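Local coordinates for protein toll-like receptor 13 (Mus musculus, PDB 4Z0C) that recognises bacterial 23S ribosomal RNA through its leucine-rich-repeat ectodomain and signals via MYD88 and TRAF6 to activate NF-kappa-B, at residues Lys5-Glu10 with His15-Arg20; Trp671-Ser676 with Phe704-Cys709; Arg688-Gln693 with Ser699-Phe704. One frame throughout, in Å; residues are numbered along the deposited sequence.

Contact 1 (Lys5-Glu10 with His15-Arg20). With NAG (2-acetamido-2-deoxy-beta-D-glucopyranose), chain E; nucleotides of chain C.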
loop_
_atom_site.group_PDB
_atom_site.type_symbol
_atom_site.label_atom_id
_atom_site.label_comp_id
_atom_site.label_asym_id
_atom_site.label_seq_id
_atom_site.Cartn_x
_atom_site.Cartn_y
_atom_site.Cartn_z
ATOM N N LYS A 5 19.309 24.708 -19.780
ATOM C CA LYS A 5 17.975 24.119 -19.865
ATOM C C LYS A 5 17.976 22.608 -20.101
ATOM O O LYS A 5 16.995 21.937 -19.810
ATOM C CB LYS A 5 17.179 24.800 -20.976
ATOM C CG LYS A 5 15.945 25.524 -20.491
ATOM C CD LYS A 5 16.267 26.893 -19.950
ATOM C CE LYS A 5 14.988 27.669 -19.695
ATOM N NZ LYS A 5 15.250 28.960 -19.002
ATOM N N CYS A 6 19.095 22.078 -20.581
ATOM C CA CYS A 6 19.198 20.695 -21.039
ATOM C C CYS A 6 20.208 19.913 -20.218
ATOM O O CYS A 6 21.118 20.495 -19.621
ATOM C CB CYS A 6 19.691 20.668 -22.502
ATOM S SG CYS A 6 18.649 21.484 -23.738
ATOM N N THR A 7 20.116 18.590 -20.249
ATOM C CA THR A 7 21.155 17.777 -19.622
ATOM C C THR A 7 21.567 16.641 -20.525
ATOM O O THR A 7 20.806 16.212 -21.384
ATOM C CB THR A 7 20.716 17.184 -18.234
ATOM O OG1 THR A 7 21.771 16.371 -17.705
ATOM C CG2 THR A 7 19.449 16.323 -18.359
ATOM N N GLN A 8 22.789 16.164 -20.345
ATOM C CA GLN A 8 23.185 14.927 -20.999
ATOM C C GLN A 8 22.604 13.720 -20.265
ATOM O O GLN A 8 22.300 13.780 -19.073
ATOM C CB GLN A 8 24.710 14.818 -21.122
ATOM C CG GLN A 8 25.287 15.687 -22.262
ATOM C CD GLN A 8 26.807 15.661 -22.343
ATOM O OE1 GLN A 8 27.381 16.170 -23.291
ATOM N NE2 GLN A 8 27.461 15.072 -21.339
ATOM N N TYR A 9 22.413 12.647 -21.013
ATOM C CA TYR A 9 22.015 11.360 -20.470
ATOM C C TYR A 9 23.215 10.716 -19.781
ATOM O O TYR A 9 24.305 10.682 -20.312
ATOM C CB TYR A 9 21.486 10.478 -21.609
ATOM C CG TYR A 9 21.232 9.029 -21.272
ATOM C CD1 TYR A 9 20.460 8.658 -20.160
ATOM C CD2 TYR A 9 21.729 8.022 -22.094
ATOM C CE1 TYR A 9 20.233 7.316 -19.871
ATOM C CE2 TYR A 9 21.489 6.684 -21.821
ATOM C CZ TYR A 9 20.742 6.334 -20.721
ATOM O OH TYR A 9 20.533 4.989 -20.485
ATOM N N GLU A 10 22.985 10.172 -18.605
ATOM C CA GLU A 10 24.051 9.687 -17.748
ATOM C C GLU A 10 24.919 8.593 -18.396
ATOM O O GLU A 10 26.105 8.482 -18.095
ATOM C CB GLU A 10 23.422 9.222 -16.411
ATOM C CG GLU A 10 21.908 9.567 -16.348
ATOM C CD GLU A 10 21.356 9.709 -14.934
ATOM O OE1 GLU A 10 21.614 8.830 -14.081
ATOM O OE2 GLU A 10 20.629 10.697 -14.679
ATOM N N HIS A 15 23.446 11.914 -25.972
ATOM C CA HIS A 15 22.002 12.087 -25.822
ATOM C C HIS A 15 21.701 13.280 -24.926
ATOM O O HIS A 15 22.213 13.365 -23.809
ATOM C CB HIS A 15 21.355 10.810 -25.261
ATOM C CG HIS A 15 21.403 9.645 -26.201
ATOM N ND1 HIS A 15 20.399 8.707 -26.280
ATOM C CD2 HIS A 15 22.332 9.272 -27.111
ATOM C CE1 HIS A 15 20.711 7.801 -27.188
ATOM N NE2 HIS A 15 21.874 8.128 -27.717
ATOM N N VAL A 16 20.862 14.198 -25.400
ATOM C CA VAL A 16 20.562 15.396 -24.614
ATOM C C VAL A 16 19.064 15.538 -24.353
ATOM O O VAL A 16 18.261 15.414 -25.268
ATOM C CB VAL A 16 21.107 16.676 -25.311
ATOM C CG1 VAL A 16 20.690 17.933 -24.561
ATOM C CG2 VAL A 16 22.611 16.613 -25.406
ATOM N N LEU A 17 18.706 15.818 -23.103
ATOM C CA LEU A 17 17.313 15.906 -22.682
ATOM C C LEU A 17 16.972 17.311 -22.202
ATOM O O LEU A 17 17.668 17.858 -21.377
ATOM C CB LEU A 17 17.070 14.928 -21.532
ATOM C CG LEU A 17 17.543 13.490 -21.722
ATOM C CD1 LEU A 17 17.825 12.860 -20.361
ATOM C CD2 LEU A 17 16.506 12.680 -22.486
ATOM N N CYS A 18 15.880 17.876 -22.693
ATOM C CA CYS A 18 15.425 19.197 -22.264
ATOM C C CYS A 18 13.912 19.094 -22.100
ATOM O O CYS A 18 13.145 19.774 -22.796
ATOM C CB CYS A 18 15.728 20.281 -23.311
ATOM S SG CYS A 18 17.242 20.056 -24.198
ATOM N N ILE A 19 13.493 18.235 -21.181
ATOM C CA ILE A 19 12.096 17.845 -21.052
ATOM C C ILE A 19 11.381 18.593 -19.922
ATOM O O ILE A 19 11.858 18.637 -18.791
ATOM C CB ILE A 19 11.998 16.307 -20.911
ATOM C CG1 ILE A 19 12.403 15.676 -22.249
ATOM C CG2 ILE A 19 10.590 15.865 -20.547
ATOM C CD1 ILE A 19 13.221 14.435 -22.113
ATOM N N ARG A 20 10.236 19.186 -20.251
ATOM C CA ARG A 20 9.392 19.862 -19.261
ATOM C C ARG A 20 10.159 21.009 -18.603
ATOM O O ARG A 20 10.228 21.111 -17.373
ATOM C CB ARG A 20 8.859 18.860 -18.217
ATOM C CG ARG A 20 7.534 19.231 -17.584
ATOM C CD ARG A 20 7.224 18.331 -16.380
ATOM N NE ARG A 20 8.340 18.313 -15.437
ATOM C CZ ARG A 20 9.143 17.271 -15.229
ATOM N NH1 ARG A 20 8.955 16.114 -15.872
ATOM N NH2 ARG A 20 10.144 17.387 -14.369
HETATM C C1 NAG E . 13.734 11.604 -25.219
HETATM C C2 NAG E . 12.900 10.499 -24.520
HETATM C C3 NAG E . 13.747 9.266 -24.254
HETATM C C4 NAG E . 14.374 8.792 -25.553
HETATM C C5 NAG E . 15.243 9.944 -26.015
HETATM C C6 NAG E . 16.088 9.570 -27.232
HETATM C C7 NAG E . 11.176 11.443 -23.077
HETATM C C8 NAG E . 10.728 11.705 -21.656
HETATM N N2 NAG E . 12.369 10.878 -23.231
HETATM O O3 NAG E . 12.979 8.265 -23.642
HETATM O O4 NAG E . 15.146 7.628 -25.358
HETATM O O5 NAG E . 14.392 11.031 -26.327
HETATM O O6 NAG E . 16.560 10.745 -27.861
HETATM O O7 NAG E . 10.487 11.768 -24.038
ATOM P P A C 6 17.672 5.783 -15.837
ATOM O OP1 A C 6 17.100 4.644 -16.601
ATOM O OP2 A C 6 18.939 5.526 -15.124
ATOM O "O5'" A C 6 17.801 7.020 -16.825
ATOM C "C5'" A C 6 18.241 8.306 -16.374
ATOM C "C4'" A C 6 17.564 9.422 -17.138
ATOM O "O4'" A C 6 17.862 9.287 -18.560
ATOM C "C3'" A C 6 16.047 9.441 -17.039
ATOM O "O3'" A C 6 15.609 10.787 -17.194
ATOM C "C2'" A C 6 15.621 8.625 -18.262
ATOM O "O2'" A C 6 14.310 8.881 -18.710
ATOM C "C1'" A C 6 16.659 9.062 -19.294
ATOM N N9 A C 6 16.984 8.056 -20.308
ATOM C C8 A C 6 17.014 6.683 -20.178
ATOM N N7 A C 6 17.423 6.060 -21.273
ATOM C C5 A C 6 17.706 7.083 -22.169
ATOM C C6 A C 6 18.192 7.087 -23.494
ATOM N N6 A C 6 18.489 5.982 -24.175
ATOM N N1 A C 6 18.369 8.281 -24.105
ATOM C C2 A C 6 18.081 9.394 -23.413
ATOM N N3 A C 6 17.617 9.524 -22.170
ATOM C C4 A C 6 17.450 8.318 -21.589
ATOM P P A C 9 9.212 18.275 -8.996
ATOM O OP1 A C 9 10.572 18.765 -9.309
ATOM O OP2 A C 9 8.330 19.052 -8.088
ATOM O "O5'" A C 9 8.484 18.096 -10.397
ATOM C "C5'" A C 9 7.150 17.626 -10.476
ATOM C "C4'" A C 9 6.791 17.280 -11.893
ATOM O "O4'" A C 9 7.395 16.006 -12.249
ATOM C "C3'" A C 9 5.307 17.156 -12.197
ATOM O "O3'" A C 9 5.019 17.802 -13.438
ATOM C "C2'" A C 9 5.080 15.639 -12.300
ATOM O "O2'" A C 9 4.044 15.280 -13.185
ATOM C "C1'" A C 9 6.427 15.142 -12.806
ATOM N N9 A C 9 6.810 13.788 -12.390
ATOM C C8 A C 9 6.796 13.278 -11.113
ATOM N N7 A C 9 7.259 12.054 -11.018
ATOM C C5 A C 9 7.631 11.741 -12.320
ATOM C C6 A C 9 8.199 10.578 -12.883
ATOM N N6 A C 9 8.476 9.502 -12.130
ATOM N N1 A C 9 8.456 10.560 -14.235
ATOM C C2 A C 9 8.158 11.660 -14.937
ATOM N N3 A C 9 7.615 12.810 -14.512
ATOM C C4 A C 9 7.369 12.796 -13.181
#

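Contact 2 (Trp671-Ser676 with Phe704-Cys709)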
loop_
_atom_site.group_PDB
_atom_site.type_symbol
_atom_site.label_atom_id
_atom_site.label_comp_id
_atom_site.label_asym_id
_atom_site.label_seq_id
_atom_site.Cartn_x
_atom_site.Cartn_y
_atom_site.Cartn_z
ATOM N N TRP A 671 35.440 27.033 -5.272
ATOM C CA TRP A 671 36.103 25.946 -5.992
ATOM C C TRP A 671 35.129 25.166 -6.900
ATOM O O TRP A 671 35.440 24.882 -8.066
ATOM C CB TRP A 671 36.816 24.964 -5.048
ATOM C CG TRP A 671 37.359 23.802 -5.857
ATOM C CD1 TRP A 671 38.544 23.762 -6.549
ATOM C CD2 TRP A 671 36.707 22.544 -6.110
ATOM N NE1 TRP A 671 38.677 22.553 -7.198
ATOM C CE2 TRP A 671 37.564 21.789 -6.945
ATOM C CE3 TRP A 671 35.494 21.979 -5.703
ATOM C CZ2 TRP A 671 37.240 20.495 -7.376
ATOM C CZ3 TRP A 671 35.175 20.691 -6.135
ATOM C CH2 TRP A 671 36.046 19.965 -6.955
ATOM N N PHE A 672 33.949 24.841 -6.367
ATOM C CA PHE A 672 32.971 24.050 -7.110
ATOM C C PHE A 672 32.505 24.757 -8.387
ATOM O O PHE A 672 32.507 24.163 -9.453
ATOM C CB PHE A 672 31.761 23.667 -6.233
ATOM C CG PHE A 672 30.680 22.914 -6.988
ATOM C CD1 PHE A 672 30.860 21.578 -7.331
ATOM C CD2 PHE A 672 29.510 23.556 -7.390
ATOM C CE1 PHE A 672 29.877 20.886 -8.021
ATOM C CE2 PHE A 672 28.530 22.879 -8.088
ATOM C CZ PHE A 672 28.715 21.541 -8.405
ATOM N N LYS A 673 32.138 26.031 -8.267
ATOM C CA LYS A 673 31.654 26.828 -9.386
ATOM C C LYS A 673 32.634 26.862 -10.561
ATOM O O LYS A 673 32.234 26.698 -11.717
ATOM C CB LYS A 673 31.336 28.247 -8.912
ATOM C CG LYS A 673 31.294 29.292 -10.012
ATOM C CD LYS A 673 31.422 30.686 -9.406
ATOM C CE LYS A 673 31.583 31.773 -10.464
ATOM N NZ LYS A 673 32.963 31.805 -11.041
ATOM N N ASN A 674 33.913 27.077 -10.266
ATOM C CA ASN A 674 34.937 27.089 -11.314
ATOM C C ASN A 674 35.224 25.714 -11.910
ATOM O O ASN A 674 35.352 25.576 -13.129
ATOM C CB ASN A 674 36.226 27.731 -10.795
ATOM C CG ASN A 674 36.096 29.227 -10.645
ATOM O OD1 ASN A 674 35.460 29.886 -11.465
ATOM N ND2 ASN A 674 36.630 29.762 -9.556
ATOM N N TRP A 675 35.308 24.703 -11.045
ATOM C CA TRP A 675 35.618 23.344 -11.470
ATOM C C TRP A 675 34.453 22.747 -12.266
ATOM O O TRP A 675 34.665 22.064 -13.273
ATOM C CB TRP A 675 35.952 22.451 -10.269
ATOM C CG TRP A 675 36.040 20.991 -10.629
ATOM C CD1 TRP A 675 37.133 20.334 -11.116
ATOM C CD2 TRP A 675 34.986 20.014 -10.556
ATOM N NE1 TRP A 675 36.828 19.009 -11.344
ATOM C CE2 TRP A 675 35.521 18.786 -11.001
ATOM C CE3 TRP A 675 33.650 20.059 -10.150
ATOM C CZ2 TRP A 675 34.763 17.616 -11.061
ATOM C CZ3 TRP A 675 32.893 18.886 -10.207
ATOM C CH2 TRP A 675 33.454 17.684 -10.655
ATOM N N SER A 676 33.228 23.010 -11.816
ATOM C CA SER A 676 32.042 22.424 -12.452
ATOM C C SER A 676 31.851 22.952 -13.863
ATOM O O SER A 676 31.392 22.222 -14.732
ATOM C CB SER A 676 30.781 22.688 -11.647
ATOM O OG SER A 676 30.446 24.057 -11.704
ATOM N N PHE A 704 28.982 34.380 -10.350
ATOM C CA PHE A 704 29.285 34.764 -8.980
ATOM C C PHE A 704 30.582 35.546 -8.973
ATOM O O PHE A 704 31.611 35.076 -9.478
ATOM C CB PHE A 704 29.364 33.541 -8.064
ATOM C CG PHE A 704 29.947 33.835 -6.720
ATOM C CD1 PHE A 704 29.186 34.465 -5.750
ATOM C CD2 PHE A 704 31.257 33.491 -6.425
ATOM C CE1 PHE A 704 29.721 34.747 -4.514
ATOM C CE2 PHE A 704 31.802 33.771 -5.186
ATOM C CZ PHE A 704 31.033 34.398 -4.228
ATOM N N ASP A 705 30.508 36.761 -8.434
ATOM C CA ASP A 705 31.669 37.642 -8.372
ATOM C C ASP A 705 32.851 36.985 -7.661
ATOM O O ASP A 705 32.933 36.962 -6.426
ATOM C CB ASP A 705 31.304 38.968 -7.710
ATOM C CG ASP A 705 32.262 40.083 -8.082
ATOM O OD1 ASP A 705 33.072 39.887 -9.015
ATOM O OD2 ASP A 705 32.204 41.150 -7.436
ATOM N N ASP A 706 33.759 36.457 -8.474
ATOM C CA ASP A 706 34.911 35.688 -8.024
ATOM C C ASP A 706 35.845 36.567 -7.170
ATOM O O ASP A 706 36.579 36.087 -6.300
ATOM C CB ASP A 706 35.629 35.140 -9.262
ATOM C CG ASP A 706 36.474 33.922 -8.971
ATOM O OD1 ASP A 706 37.115 33.868 -7.901
ATOM O OD2 ASP A 706 36.494 33.012 -9.831
ATOM N N ALA A 707 35.780 37.869 -7.427
ATOM C CA ALA A 707 36.676 38.863 -6.841
ATOM C C ALA A 707 36.591 39.014 -5.313
ATOM O O ALA A 707 37.541 39.463 -4.675
ATOM C CB ALA A 707 36.477 40.211 -7.530
ATOM N N MET A 708 35.456 38.643 -4.731
ATOM C CA MET A 708 35.177 38.946 -3.323
ATOM C C MET A 708 35.911 38.091 -2.283
ATOM O O MET A 708 35.802 38.342 -1.086
ATOM C CB MET A 708 33.664 38.868 -3.072
ATOM C CG MET A 708 32.827 39.770 -3.976
ATOM S SD MET A 708 33.228 41.526 -3.802
ATOM C CE MET A 708 34.277 41.825 -5.231
ATOM N N CYS A 709 36.654 37.090 -2.735
ATOM C CA CYS A 709 37.267 36.124 -1.831
ATOM C C CYS A 709 38.736 36.442 -1.575
ATOM O O CYS A 709 39.621 35.681 -1.971
ATOM C CB CYS A 709 37.135 34.714 -2.411
ATOM S SG CYS A 709 35.475 34.323 -3.057
#

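Contact 3 (Arg688-Gln693 with Ser699-Phe704)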
loop_
_atom_site.group_PDB
_atom_site.type_symbol
_atom_site.label_atom_id
_atom_site.label_comp_id
_atom_site.label_asym_id
_atom_site.label_seq_id
_atom_site.Cartn_x
_atom_site.Cartn_y
_atom_site.Cartn_z
ATOM N N ARG A 688 24.247 25.535 -15.244
ATOM C CA ARG A 688 24.144 26.944 -15.634
ATOM C C ARG A 688 22.821 27.613 -15.279
ATOM O O ARG A 688 22.621 28.788 -15.601
ATOM C CB ARG A 688 24.398 27.114 -17.136
ATOM C CG ARG A 688 25.750 26.623 -17.596
ATOM C CD ARG A 688 26.035 27.034 -19.022
ATOM N NE ARG A 688 27.427 27.461 -19.141
ATOM C CZ ARG A 688 27.816 28.733 -19.217
ATOM N NH1 ARG A 688 26.916 29.713 -19.221
ATOM N NH2 ARG A 688 29.105 29.026 -19.301
ATOM N N SER A 689 21.924 26.867 -14.635
ATOM C CA SER A 689 20.638 27.397 -14.187
ATOM C C SER A 689 20.524 27.526 -12.664
ATOM O O SER A 689 19.592 28.170 -12.166
ATOM C CB SER A 689 19.505 26.512 -14.698
ATOM O OG SER A 689 19.517 25.250 -14.055
ATOM N N TYR A 690 21.462 26.916 -11.936
ATOM C CA TYR A 690 21.403 26.887 -10.472
ATOM C C TYR A 690 21.324 28.311 -9.941
ATOM O O TYR A 690 22.214 29.119 -10.195
ATOM C CB TYR A 690 22.628 26.200 -9.856
ATOM C CG TYR A 690 22.819 24.731 -10.168
ATOM C CD1 TYR A 690 21.867 24.005 -10.891
ATOM C CD2 TYR A 690 23.970 24.064 -9.738
ATOM C CE1 TYR A 690 22.063 22.662 -11.179
ATOM C CE2 TYR A 690 24.173 22.715 -10.022
ATOM C CZ TYR A 690 23.217 22.020 -10.749
ATOM O OH TYR A 690 23.415 20.683 -11.040
ATOM N N PRO A 691 20.253 28.619 -9.202
ATOM C CA PRO A 691 19.983 29.980 -8.739
ATOM C C PRO A 691 20.669 30.292 -7.418
ATOM O O PRO A 691 20.983 29.389 -6.641
ATOM C CB PRO A 691 18.474 29.958 -8.522
ATOM C CG PRO A 691 18.231 28.569 -8.018
ATOM C CD PRO A 691 19.210 27.678 -8.765
ATOM N N CYS A 692 20.878 31.578 -7.161
ATOM C CA CYS A 692 21.425 32.009 -5.885
ATOM C C CYS A 692 20.328 31.938 -4.847
ATOM O O CYS A 692 19.172 32.230 -5.146
ATOM C CB CYS A 692 21.984 33.424 -5.984
ATOM S SG CYS A 692 23.543 33.505 -6.896
ATOM N N GLN A 693 20.700 31.562 -3.626
ATOM C CA GLN A 693 19.733 31.296 -2.564
ATOM C C GLN A 693 19.083 32.577 -2.054
ATOM O O GLN A 693 18.072 32.532 -1.355
ATOM C CB GLN A 693 20.391 30.530 -1.417
ATOM C CG GLN A 693 19.759 29.180 -1.129
ATOM C CD GLN A 693 19.552 28.335 -2.380
ATOM O OE1 GLN A 693 20.440 28.218 -3.226
ATOM N NE2 GLN A 693 18.374 27.738 -2.494
ATOM N N SER A 699 19.507 35.919 -10.106
ATOM C CA SER A 699 20.949 35.762 -10.071
ATOM C C SER A 699 21.331 34.282 -10.035
ATOM O O SER A 699 20.630 33.462 -9.443
ATOM C CB SER A 699 21.514 36.526 -8.868
ATOM O OG SER A 699 22.655 35.884 -8.346
ATOM N N LEU A 700 22.457 33.955 -10.661
ATOM C CA LEU A 700 22.878 32.572 -10.864
ATOM C C LEU A 700 24.203 32.262 -10.198
ATOM O O LEU A 700 25.100 33.113 -10.161
ATOM C CB LEU A 700 23.029 32.286 -12.357
ATOM C CG LEU A 700 21.838 32.520 -13.280
ATOM C CD1 LEU A 700 22.288 32.434 -14.734
ATOM C CD2 LEU A 700 20.767 31.507 -12.980
ATOM N N LEU A 701 24.343 31.031 -9.708
ATOM C CA LEU A 701 25.619 30.556 -9.159
ATOM C C LEU A 701 26.737 30.767 -10.164
ATOM O O LEU A 701 27.885 31.037 -9.817
ATOM C CB LEU A 701 25.539 29.060 -8.849
ATOM C CG LEU A 701 26.840 28.430 -8.348
ATOM C CD1 LEU A 701 27.195 29.000 -6.980
ATOM C CD2 LEU A 701 26.745 26.907 -8.314
ATOM N N ILE A 702 26.352 30.663 -11.426
ATOM C CA ILE A 702 27.263 30.646 -12.548
ATOM C C ILE A 702 27.924 32.021 -12.734
ATOM O O ILE A 702 29.025 32.131 -13.290
ATOM C CB ILE A 702 26.506 30.141 -13.811
ATOM C CG1 ILE A 702 27.419 29.385 -14.749
ATOM C CG2 ILE A 702 25.679 31.249 -14.503
ATOM C CD1 ILE A 702 26.974 29.523 -16.171
ATOM N N ASP A 703 27.231 33.061 -12.265
ATOM C CA ASP A 703 27.688 34.441 -12.387
ATOM C C ASP A 703 28.022 34.997 -11.024
ATOM O O ASP A 703 27.452 36.006 -10.608
ATOM C CB ASP A 703 26.585 35.300 -12.987
ATOM C CG ASP A 703 26.140 34.800 -14.344
ATOM O OD1 ASP A 703 27.019 34.376 -15.131
ATOM O OD2 ASP A 703 24.914 34.809 -14.620
ATOM N N PHE A 704 28.982 34.380 -10.350
ATOM C CA PHE A 704 29.285 34.764 -8.980
ATOM C C PHE A 704 30.582 35.546 -8.973
ATOM O O PHE A 704 31.611 35.076 -9.478
ATOM C CB PHE A 704 29.364 33.541 -8.064
ATOM C CG PHE A 704 29.947 33.835 -6.720
ATOM C CD1 PHE A 704 29.186 34.465 -5.750
ATOM C CD2 PHE A 704 31.257 33.491 -6.425
ATOM C CE1 PHE A 704 29.721 34.747 -4.514
ATOM C CE2 PHE A 704 31.802 33.771 -5.186
ATOM C CZ PHE A 704 31.033 34.398 -4.228
#

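Contact 1 (Lys5-Glu10 with His15-Arg20)
Tyr9 and His15 lie side by side across a beta hairpin and both meet one adenosine of the bound RNA, A6 of chain C. Along the tyrosine, Tyr9 CB rests 3.7 Å from His15 CB, and CG, anti to the backbone N (chi1 171°), lies over N3 and C2 of the base. Tyr9 CD1 comes to 3.1 Å from O4' of A6, CE1 nears its C8, CD2 and CE2 lie near C6, and CZ and OH end near N7; the adenine sits over one face of the phenol ring, displaced toward its rim. This hairpin caps the N-terminal end of the leucine-rich-repeat solenoid: strand 15-17 runs parallel to strand 39-41 and hands over to the repeats. Thr7 and Leu17 form its antiparallel hydrogen-bonded pair, with Leu17 N to Thr7 O at 2.7 Å and almost straight (173°), while Tyr9 N donates to His15 O. The Cys6-Cys18 disulfide locks the pairing beyond it, and Cys6 CB packs on Val16 CG1 at 3.6 Å. The imidazole of His15, stacked with His39, meets the base in another way: A6 N1 lies near the ring plane and accepts a bond of 3.0 Å from His15 ND1. Beside it, Leu17 CD2 touches A6 N3 at 3.4 Å.

Contact 2 (Trp671-Ser676 with Phe704-Cys709)
Asn674 and Asp706 meet head-on across the gap between helix 670-678 and the last residues of the chain, within the LRRCT module, the cysteine-bearing cap at the C-terminal end of the leucine-rich repeats. The polar part converges on one carboxylate oxygen. Asn674 ND2 donates to Asp706 OD2 at 3.3 Å with a fairly straight N-H (158°), arriving on the syn side. The acceptor stays close to the amide plane, and the planes of amide and carboxylate are 18° apart, but ND2 stands somewhat out of the carboxylate plane. Lys673 NZ adds a long salt bridge to the same Asp706 OD2, at 3.9 Å, and a weak bond to Asn674 OD1. The ammonium therefore lies near both the amide oxygen and the acid.

The apolar part belongs to the lysine methylenes. Lys673 CD and CE run slantwise past Phe704, against its CB and one ring carbon, Lys673 CE lying 3.7 Å from Phe704 CB and Lys673 CD 4.1 Å from Phe704 CD2. A bend at the last torsion (chi4 -76°) turns NZ off the line of the chain, toward the acid. Beyond the aspartate, Cys709 forms a disulfide with Cys667, a covalent tie of the chain end to a residue just before the helix, and Asp706 also touches Leu670 of the helix. Nearest to the phenylalanine backbone is Lys673 CE, 3.4 Å from Phe704 O.

Contact 3 (Arg688-Gln693 with Ser699-Phe704)
Pro691 and Leu700 bring their backbones together in a single bridge, CA to CA 4.4 Å, flanked by two hydrogen bonds: Leu701 N to Tyr690 O at 2.9 Å, and Cys692 N to Ser699 O at 3.0 Å. The first is fairly straight, with an N-H...O angle of 165°; in the second the donor stands above the carbonyl plane of Ser699, 36° out of it. Both segments belong to the LRRCT module that closes the C-terminal end of the leucine-rich-repeat solenoid, and here two of its irregular segments are clipped together without forming a regular sheet. Cys692, which points toward the 699-704 segment, carries a second tie, a disulfide to Cys665, and Cys692 SG packs against Leu700 C at 3.6 Å.

Leu701 lies beside Tyr690, CB to CB 4.2 Å, and its CD2 meets the edge of the tyrosine ring near the ring plane. The phenol continues away from this segment, where Tyr690 OH is hydrogen-bonded to Pro685 O. Leu700 sends both methyls back over the 688-693 backbone: CD2 touches Ser689 O, and Leu700 CD1 lies 3.8 Å from Arg688 O. A turn in 699-704, closed by Asp703 N to Leu700 O, presents Ile702 to the arginine. There the arginine's CB, CG and CD curve round the Ile702 CD1 methyl, with Arg688 CG 3.5 Å from Ile702 CD1. Both side chains also touch Met677 of helix 670-678. The guanidinium follows on, turned by a bend at chi3 (139°), and Ile702 CD1 lies against one of its faces, off centre toward the rim and 3.1 Å from Arg688 NH1.

Contacts 2 and 3 share Phe704 and build neighbouring parts of the C-terminal cap, their centres 11 Å apart; contact 3 is nested within the loop that contact 2 closes. They touch where Lys673 CD packs on Leu701 O at 3.6 Å. Contact 1, in the N-terminal cap, lies next to them although it stands at the other end of the sequence: its nearest atoms are about 5 Å from contact 3 and about 10 Å from contact 2. Thr7 packs on Phe686, and the backbones of Arg688 and Phe3 are hydrogen-bonded, so the two caps meet. RNA lies directly on contact 1, about 11 Å from the nearest atom of contact 3 and about 16 Å from that of contact 2.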